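2,3-dihydroxybenzoate-AMP ligase (PDB 5KEI) belongs to the ANL superfamily of AMP-binding enzymes, which join a large N-terminal domain to a small C-terminal one. Local coordinates at residues Asp60-Ile65 with Gly273-Phe278; Cys241-Asp246 with Thr322-Gln327; Ala484-Ala489 with Lys550-Gln555. All coordinates share one frame; numbering follows the deposited sequence.

In the fold
Contacts 1 and 2 meet the same mixed sheet of the large AMP-binding region, their centres about 13 Å apart, and they touch where A274 packs against T244 and G273 against A245. Contact 1 lies within that sheet, so its chemistry is mostly backbone hydrogen bonding between two parallel strands. Contact 2 joins a helix end and loop to strand 325-328, and a single arginine does its polar work. Contact 3 belongs to the small C-terminal domain, its centre about 54 Å from that of contact 1 and across the chain's centre. There a helix lies on a strand mainly through aliphatic side chains. Each contact is largely buried, although R242 and R324 carry contact 2 toward the surface.

Contact 1 (Asp60-Ile65 with Gly273-Phe278); sequences DHIAVI and GATTVF
The carbonyl of A63 accepts the N-H of T276 at 3.0 Å (A63 O to T276 N), with the donor 38° above the carbonyl plane. Two bonds follow along the strands: I65 N gives to T276 O at 2.7 Å, and F278 N gives to I65 O at 2.8 Å, the straightest of the three with an N-H...O angle of 165°. A water also grips the A63 carbonyl. It donates to A63 O and A274 O and accepts from the hydroxyl of T276. That hydroxyl stands beside its own backbone N and faces the water; threonine suits the place because it supplies a donor within a strand.

On the face bearing I65 and V277, the methyl of T275 lies anti to the backbone N and rests against the longer arm of I65, at CG1 and CD1, with I65 CD1 3.7 Å from T275 CG2. I65 CB rests 4.0 Å from V277 CG2; branched residues like these fill a sheet face well. On the opposite face, which carries V64 and T276, V64 CG1 meets the ring edge of F278 at CE1, 4.0 Å away, while L266 of helix 265-271 packs on V64 and T276.

A63 and V64 both face H71 of the next strand, a classic beta bulge. Beyond it the two strands run 9° from parallel, the mode of pairing expected in the alpha/beta layers of the ANL N-terminal region.

Contact 2 (Cys241-Asp246 with Thr322-Gln327); sequences CRLTAD and TLRLLQ
R324 clasps the carbonyl of C241 at the C-terminal end of helix 227-240, where R242 turns to positive phi in a Schellman motif. Both terminal nitrogens give to the one oxygen, R324 NH2 at 3.0 Å from C241 O and R324 NH1 at 3.1 Å, and the oxygen lies only 3° out of the guanidinium plane. A cation suits this place, since the helix end probably carries partial negative charge.

The arginine reaches it by an uncommon path. Its CG sits between the backbone N and the carbonyl carbon (chi1 69°), and the chain bends at chi2 (133°) before running straight through chi3. NE forms a salt bridge with D247, which helps to fix the rotation of the group; L325 CB lies over one guanidinium face, offset toward the rim, and L243 CD2 approaches R324 NH2 to 3.6 Å, its side chain crossing at about a right angle.

Deeper in, C241 is small enough to pack against strand 325-328, its CB 3.8 Å from L325 CD2. Q327 NE2, which donates to C263 O and is also hydrogen-bonded to Q350 OE1, comes within 3.9 Å of C241 SG.

Contact 3 (Ala484-Ala489 with Lys550-Gln555); sequences AAAAVA and KAIVRQ
V488 forms the centre of this contact, each of its two methyls meeting a different residue of the helix. CG1, anti to the backbone N (chi1 -169°), presses on V553 CG2 at 3.4 Å, a tight approach for two methyls. CG2 lies beside the backbone N and meets I552 CG2 at 3.9 Å. A valine is apt here, because its fork spans two successive helix residues without a long, flexible chain.

I552 is the second large contributor. Its CG1 stands beside the backbone N, and the chain beyond is extended (chi2 -176°), which carries CD1 out to A486 CB at 4.0 Å, while CG2 stays back against V488. One isoleucine thus bridges alternate residues of the strand, and the small alanine at 486 offers its methyl to the tip. I552 also reaches V502 on the neighbouring strand 498-505, so it sits over both strands.

V553, in the last turn of the helix, closes the outer side. V553 CG2, besides touching V488, lies 3.6 Å from A489 O. Contacts between side chains of the two segments are all apolar; nearby, K549 NZ gives a hydrogen bond to A487 O and adds a polar tie between helix and strand.

A487 points to the other face, where helix 469-477 covers it through A469 and L472. The strand is therefore sandwiched between helices, as in the small alpha/beta C-terminal domain of ANL enzymes, with helix 549-553 packed on one face of its three-stranded sheet.

Contact 1 (Asp60-Ile65 with Gly273-Phe278)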
loop_
_atom_site.group_PDB
_atom_site.type_symbol
_atom_site.label_atom_id
_atom_site.label_comp_id
_atom_site.label_asym_id
_atom_site.label_seq_id
_atom_site.Cartn_x
_atom_site.Cartn_y
_atom_site.Cartn_z
ATOM N N ASP A 60 29.205 -10.903 -3.160
ATOM C CA ASP A 60 29.951 -9.836 -3.811
ATOM C C ASP A 60 29.239 -9.215 -5.022
ATOM O O ASP A 60 29.774 -8.307 -5.659
ATOM C CB ASP A 60 31.321 -10.383 -4.191
ATOM C CG ASP A 60 32.051 -10.986 -2.982
ATOM O OD1 ASP A 60 32.220 -10.257 -1.976
ATOM O OD2 ASP A 60 32.402 -12.190 -3.012
ATOM N N HIS A 61 28.027 -9.689 -5.322
ATOM C CA HIS A 61 27.148 -8.999 -6.271
ATOM C C HIS A 61 26.742 -7.638 -5.691
ATOM O O HIS A 61 26.547 -7.498 -4.485
ATOM C CB HIS A 61 25.884 -9.831 -6.583
ATOM C CG HIS A 61 26.109 -10.976 -7.532
ATOM N ND1 HIS A 61 27.166 -11.851 -7.415
ATOM C CD2 HIS A 61 25.382 -11.397 -8.599
ATOM C CE1 HIS A 61 27.095 -12.758 -8.380
ATOM N NE2 HIS A 61 26.024 -12.506 -9.106
ATOM N N ILE A 62 26.618 -6.636 -6.550
ATOM C CA ILE A 62 26.136 -5.336 -6.118
ATOM C C ILE A 62 24.666 -5.451 -5.724
ATOM O O ILE A 62 23.858 -5.962 -6.489
ATOM C CB ILE A 62 26.299 -4.289 -7.221
ATOM C CG1 ILE A 62 27.751 -4.242 -7.694
ATOM C CG2 ILE A 62 25.864 -2.937 -6.716
ATOM C CD1 ILE A 62 28.717 -3.852 -6.606
ATOM N N ALA A 63 24.322 -4.997 -4.526
ATOM C CA ALA A 63 22.955 -5.139 -4.044
ATOM C C ALA A 63 22.134 -3.894 -4.359
ATOM O O ALA A 63 21.039 -3.993 -4.910
ATOM C CB ALA A 63 22.940 -5.426 -2.545
ATOM N N VAL A 64 22.669 -2.727 -4.011
ATOM C CA VAL A 64 21.953 -1.475 -4.168
ATOM C C VAL A 64 22.888 -0.404 -4.737
ATOM O O VAL A 64 24.085 -0.417 -4.463
ATOM C CB VAL A 64 21.358 -1.018 -2.827
ATOM C CG1 VAL A 64 20.231 -1.962 -2.383
ATOM C CG2 VAL A 64 22.445 -0.964 -1.758
ATOM N N ILE A 65 22.353 0.494 -5.567
ATOM C CA ILE A 65 23.138 1.592 -6.144
ATOM C C ILE A 65 22.354 2.897 -6.068
ATOM O O ILE A 65 21.141 2.891 -6.244
ATOM C CB ILE A 65 23.512 1.349 -7.636
ATOM C CG1 ILE A 65 24.076 -0.051 -7.866
ATOM C CG2 ILE A 65 24.506 2.379 -8.114
ATOM C CD1 ILE A 65 24.672 -0.231 -9.253
ATOM N N GLY A 273 19.314 -12.072 -6.060
ATOM C CA GLY A 273 20.659 -11.526 -6.142
ATOM C C GLY A 273 20.882 -10.549 -7.288
ATOM O O GLY A 273 22.007 -10.380 -7.757
ATOM N N ALA A 274 19.807 -9.892 -7.717
ATOM C CA ALA A 274 19.890 -8.845 -8.733
ATOM C C ALA A 274 20.302 -7.498 -8.144
ATOM O O ALA A 274 20.265 -7.300 -6.931
ATOM C CB ALA A 274 18.557 -8.710 -9.457
ATOM N N THR A 275 20.690 -6.567 -9.011
ATOM C CA THR A 275 21.062 -5.223 -8.569
ATOM C C THR A 275 19.845 -4.291 -8.569
ATOM O O THR A 275 19.008 -4.338 -9.476
ATOM C CB THR A 275 22.170 -4.624 -9.474
ATOM O OG1 THR A 275 23.269 -5.543 -9.565
ATOM C CG2 THR A 275 22.659 -3.275 -8.940
ATOM N N THR A 276 19.746 -3.442 -7.552
ATOM C CA THR A 276 18.707 -2.424 -7.513
ATOM C C THR A 276 19.334 -1.031 -7.538
ATOM O O THR A 276 20.274 -0.747 -6.789
ATOM C CB THR A 276 17.819 -2.587 -6.259
ATOM O OG1 THR A 276 17.023 -3.777 -6.391
ATOM C CG2 THR A 276 16.915 -1.383 -6.077
ATOM N N VAL A 277 18.813 -0.170 -8.407
ATOM C CA VAL A 277 19.286 1.206 -8.555
ATOM C C VAL A 277 18.228 2.219 -8.145
ATOM O O VAL A 277 17.164 2.253 -8.739
ATOM C CB VAL A 277 19.672 1.519 -10.010
ATOM C CG1 VAL A 277 20.064 2.969 -10.124
ATOM C CG2 VAL A 277 20.793 0.580 -10.503
ATOM N N PHE A 278 18.523 3.049 -7.144
ATOM C CA PHE A 278 17.613 4.114 -6.704
ATOM C C PHE A 278 17.852 5.404 -7.495
ATOM O O PHE A 278 18.997 5.735 -7.813
ATOM C CB PHE A 278 17.788 4.401 -5.206
ATOM C CG PHE A 278 17.403 3.254 -4.313
ATOM C CD1 PHE A 278 18.264 2.196 -4.115
ATOM C CD2 PHE A 278 16.178 3.239 -3.676
ATOM C CE1 PHE A 278 17.909 1.144 -3.310
ATOM C CE2 PHE A 278 15.819 2.181 -2.857
ATOM C CZ PHE A 278 16.683 1.138 -2.676
HETATM O O HOH W 1 18.856 -5.598 -4.982
#

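Contact 2 (Cys241-Asp246 with Thr322-Gln327)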
loop_
_atom_site.group_PDB
_atom_site.type_symbol
_atom_site.label_atom_id
_atom_site.label_comp_id
_atom_site.label_asym_id
_atom_site.label_seq_id
_atom_site.Cartn_x
_atom_site.Cartn_y
_atom_site.Cartn_z
ATOM N N CYS A 241 8.180 -12.512 -12.904
ATOM C CA CYS A 241 8.853 -11.570 -13.790
ATOM C C CYS A 241 10.139 -12.134 -14.344
ATOM O O CYS A 241 10.805 -11.477 -15.141
ATOM C CB CYS A 241 9.147 -10.256 -13.069
ATOM S SG CYS A 241 7.667 -9.324 -12.603
ATOM N N ARG A 242 10.494 -13.333 -13.885
ATOM C CA ARG A 242 11.669 -14.052 -14.370
ATOM C C ARG A 242 12.979 -13.310 -14.061
ATOM O O ARG A 242 13.927 -13.352 -14.848
ATOM C CB ARG A 242 11.539 -14.313 -15.884
ATOM C CG ARG A 242 10.169 -14.862 -16.314
ATOM C CD ARG A 242 10.204 -16.366 -16.595
ATOM N NE ARG A 242 8.871 -16.916 -16.877
ATOM C CZ ARG A 242 8.597 -18.214 -17.039
ATOM N NH1 ARG A 242 9.563 -19.127 -16.967
ATOM N NH2 ARG A 242 7.350 -18.602 -17.283
ATOM N N LEU A 243 13.024 -12.633 -12.915
ATOM C CA LEU A 243 14.227 -11.911 -12.485
ATOM C C LEU A 243 15.393 -12.875 -12.211
ATOM O O LEU A 243 15.209 -13.932 -11.609
ATOM C CB LEU A 243 13.946 -11.085 -11.221
ATOM C CG LEU A 243 13.005 -9.870 -11.260
ATOM C CD1 LEU A 243 13.070 -9.072 -9.930
ATOM C CD2 LEU A 243 13.282 -8.962 -12.454
ATOM N N THR A 244 16.588 -12.506 -12.659
ATOM C CA THR A 244 17.788 -13.278 -12.343
ATOM C C THR A 244 18.836 -12.353 -11.718
ATOM O O THR A 244 18.657 -11.131 -11.689
ATOM C CB THR A 244 18.388 -13.981 -13.603
ATOM O OG1 THR A 244 18.928 -13.006 -14.500
ATOM C CG2 THR A 244 17.337 -14.831 -14.340
ATOM N N ALA A 245 19.930 -12.931 -11.228
ATOM C CA ALA A 245 21.032 -12.142 -10.677
ATOM C C ALA A 245 21.619 -11.147 -11.687
ATOM O O ALA A 245 22.373 -10.250 -11.312
ATOM C CB ALA A 245 22.125 -13.058 -10.160
ATOM N N ASP A 246 21.263 -11.297 -12.959
ATOM C CA ASP A 246 21.747 -10.401 -14.010
ATOM C C ASP A 246 20.851 -9.170 -14.199
ATOM O O ASP A 246 21.246 -8.213 -14.853
ATOM C CB ASP A 246 21.858 -11.145 -15.348
ATOM C CG ASP A 246 22.829 -12.321 -15.295
ATOM O OD1 ASP A 246 23.918 -12.188 -14.678
ATOM O OD2 ASP A 246 22.491 -13.385 -15.872
ATOM N N THR A 322 18.899 -2.311 -23.319
ATOM C CA THR A 322 19.108 -3.203 -22.182
ATOM C C THR A 322 17.801 -3.504 -21.448
ATOM O O THR A 322 17.640 -4.581 -20.881
ATOM C CB THR A 322 20.145 -2.614 -21.200
ATOM O OG1 THR A 322 20.239 -3.446 -20.036
ATOM C CG2 THR A 322 19.775 -1.184 -20.796
ATOM N N LEU A 323 16.867 -2.556 -21.491
ATOM C CA LEU A 323 15.563 -2.709 -20.851
ATOM C C LEU A 323 14.783 -3.892 -21.471
ATOM O O LEU A 323 14.815 -4.115 -22.675
ATOM C CB LEU A 323 14.777 -1.391 -20.959
ATOM C CG LEU A 323 13.567 -1.161 -20.051
ATOM C CD1 LEU A 323 13.959 -1.008 -18.589
ATOM C CD2 LEU A 323 12.780 0.049 -20.501
ATOM N N ARG A 324 14.108 -4.661 -20.633
ATOM C CA ARG A 324 13.409 -5.852 -21.085
ATOM C C ARG A 324 12.062 -5.993 -20.399
ATOM O O ARG A 324 11.183 -6.704 -20.882
ATOM C CB ARG A 324 14.239 -7.098 -20.808
ATOM C CG ARG A 324 14.375 -7.420 -19.338
ATOM C CD ARG A 324 14.103 -8.880 -19.106
ATOM N NE ARG A 324 14.211 -9.287 -17.705
ATOM C CZ ARG A 324 13.262 -9.932 -17.034
ATOM N NH1 ARG A 324 12.114 -10.233 -17.629
ATOM N NH2 ARG A 324 13.467 -10.281 -15.767
ATOM N N LEU A 325 11.917 -5.323 -19.260
ATOM C CA LEU A 325 10.679 -5.350 -18.502
ATOM C C LEU A 325 10.345 -3.946 -18.032
ATOM O O LEU A 325 11.030 -3.388 -17.173
ATOM C CB LEU A 325 10.776 -6.305 -17.299
ATOM C CG LEU A 325 9.552 -6.348 -16.359
ATOM C CD1 LEU A 325 8.331 -6.943 -17.030
ATOM C CD2 LEU A 325 9.871 -7.116 -15.109
ATOM N N LEU A 326 9.296 -3.382 -18.616
ATOM C CA LEU A 326 8.697 -2.146 -18.138
ATOM C C LEU A 326 7.322 -2.441 -17.562
ATOM O O LEU A 326 6.372 -2.690 -18.299
ATOM C CB LEU A 326 8.592 -1.121 -19.257
ATOM C CG LEU A 326 7.921 0.197 -18.869
ATOM C CD1 LEU A 326 8.685 0.819 -17.739
ATOM C CD2 LEU A 326 7.900 1.127 -20.045
ATOM N N GLN A 327 7.231 -2.451 -16.237
ATOM C CA GLN A 327 5.952 -2.604 -15.569
ATOM C C GLN A 327 5.247 -1.263 -15.542
ATOM O O GLN A 327 5.887 -0.223 -15.357
ATOM C CB GLN A 327 6.103 -3.107 -14.126
ATOM C CG GLN A 327 6.907 -4.367 -13.907
ATOM C CD GLN A 327 7.038 -4.693 -12.410
ATOM O OE1 GLN A 327 7.702 -3.969 -11.655
ATOM N NE2 GLN A 327 6.361 -5.754 -11.974
#

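Contact 3 (Ala484-Ala489 with Lys550-Gln555)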
loop_
_atom_site.group_PDB
_atom_site.type_symbol
_atom_site.label_atom_id
_atom_site.label_comp_id
_atom_site.label_asym_id
_atom_site.label_seq_id
_atom_site.Cartn_x
_atom_site.Cartn_y
_atom_site.Cartn_z
ATOM N N ALA A 484 -20.049 4.075 12.586
ATOM C CA ALA A 484 -20.383 3.763 11.191
ATOM C C ALA A 484 -21.275 4.877 10.621
ATOM O O ALA A 484 -21.958 5.563 11.378
ATOM C CB ALA A 484 -21.084 2.415 11.092
ATOM N N ALA A 485 -21.267 5.069 9.304
ATOM C CA ALA A 485 -22.085 6.119 8.687
ATOM C C ALA A 485 -22.613 5.690 7.330
ATOM O O ALA A 485 -21.938 4.970 6.601
ATOM C CB ALA A 485 -21.293 7.410 8.548
ATOM N N ALA A 486 -23.820 6.132 6.991
ATOM C CA ALA A 486 -24.376 5.911 5.655
ATOM C C ALA A 486 -25.103 7.160 5.129
ATOM O O ALA A 486 -26.070 7.625 5.724
ATOM C CB ALA A 486 -25.314 4.715 5.664
ATOM N N ALA A 487 -24.608 7.715 4.026
ATOM C CA ALA A 487 -25.262 8.842 3.374
ATOM C C ALA A 487 -26.240 8.272 2.367
ATOM O O ALA A 487 -25.861 7.535 1.456
ATOM C CB ALA A 487 -24.247 9.774 2.699
ATOM N N VAL A 488 -27.511 8.582 2.558
ATOM C CA VAL A 488 -28.559 7.971 1.767
ATOM C C VAL A 488 -29.364 9.060 1.038
ATOM O O VAL A 488 -29.480 10.197 1.518
ATOM C CB VAL A 488 -29.469 7.105 2.669
ATOM C CG1 VAL A 488 -30.376 6.271 1.843
ATOM C CG2 VAL A 488 -28.616 6.192 3.556
ATOM N N ALA A 489 -29.888 8.710 -0.132
ATOM C CA ALA A 489 -30.695 9.613 -0.938
ATOM C C ALA A 489 -32.175 9.408 -0.659
ATOM O O ALA A 489 -32.681 8.286 -0.729
ATOM C CB ALA A 489 -30.405 9.408 -2.428
ATOM N N LYS A 550 -30.567 0.612 0.019
ATOM C CA LYS A 550 -31.912 0.498 -0.513
ATOM C C LYS A 550 -32.845 0.081 0.614
ATOM O O LYS A 550 -34.015 0.453 0.638
ATOM C CB LYS A 550 -31.961 -0.502 -1.672
ATOM C CG LYS A 550 -30.668 -0.557 -2.476
ATOM C CD LYS A 550 -30.842 -1.242 -3.832
ATOM C CE LYS A 550 -31.353 -0.278 -4.902
ATOM N NZ LYS A 550 -30.357 0.782 -5.253
ATOM N N ALA A 551 -32.305 -0.681 1.557
ATOM C CA ALA A 551 -33.068 -1.118 2.714
ATOM C C ALA A 551 -33.259 0.031 3.695
ATOM O O ALA A 551 -34.349 0.210 4.241
ATOM C CB ALA A 551 -32.379 -2.282 3.395
ATOM N N ILE A 552 -32.195 0.801 3.919
ATOM C CA ILE A 552 -32.252 1.972 4.794
ATOM C C ILE A 552 -33.276 2.990 4.273
ATOM O O ILE A 552 -33.951 3.651 5.062
ATOM C CB ILE A 552 -30.859 2.640 4.940
ATOM C CG1 ILE A 552 -29.861 1.676 5.587
ATOM C CG2 ILE A 552 -30.942 3.918 5.756
ATOM C CD1 ILE A 552 -28.500 2.291 5.845
ATOM N N VAL A 553 -33.401 3.097 2.950
ATOM C CA VAL A 553 -34.429 3.945 2.349
ATOM C C VAL A 553 -35.833 3.456 2.728
ATOM O O VAL A 553 -36.601 4.201 3.343
ATOM C CB VAL A 553 -34.310 4.002 0.821
ATOM C CG1 VAL A 553 -35.603 4.518 0.211
ATOM C CG2 VAL A 553 -33.153 4.885 0.413
ATOM N N ARG A 554 -36.158 2.203 2.397
ATOM C CA ARG A 554 -37.444 1.607 2.790
ATOM C C ARG A 554 -37.577 1.457 4.313
ATOM O O ARG A 554 -38.006 0.417 4.817
ATOM C CB ARG A 554 -37.653 0.239 2.129
ATOM C CG ARG A 554 -37.375 0.164 0.632
ATOM C CD ARG A 554 -37.161 -1.290 0.174
ATOM N NE ARG A 554 -37.795 -2.273 1.062
ATOM C CZ ARG A 554 -37.149 -3.271 1.668
ATOM N NH1 ARG A 554 -35.845 -3.431 1.482
ATOM N NH2 ARG A 554 -37.806 -4.114 2.465
ATOM N N GLN A 555 -37.169 2.497 5.031
ATOM C CA GLN A 555 -37.482 2.710 6.436
ATOM C C GLN A 555 -37.529 4.220 6.605
ATOM O O GLN A 555 -38.095 4.940 5.769
ATOM C CB GLN A 555 -36.431 2.104 7.377
ATOM C CG GLN A 555 -35.945 0.709 7.028
ATOM C CD GLN A 555 -34.760 0.258 7.872
ATOM O OE1 GLN A 555 -34.456 0.851 8.907
ATOM N NE2 GLN A 555 -34.087 -0.799 7.428
#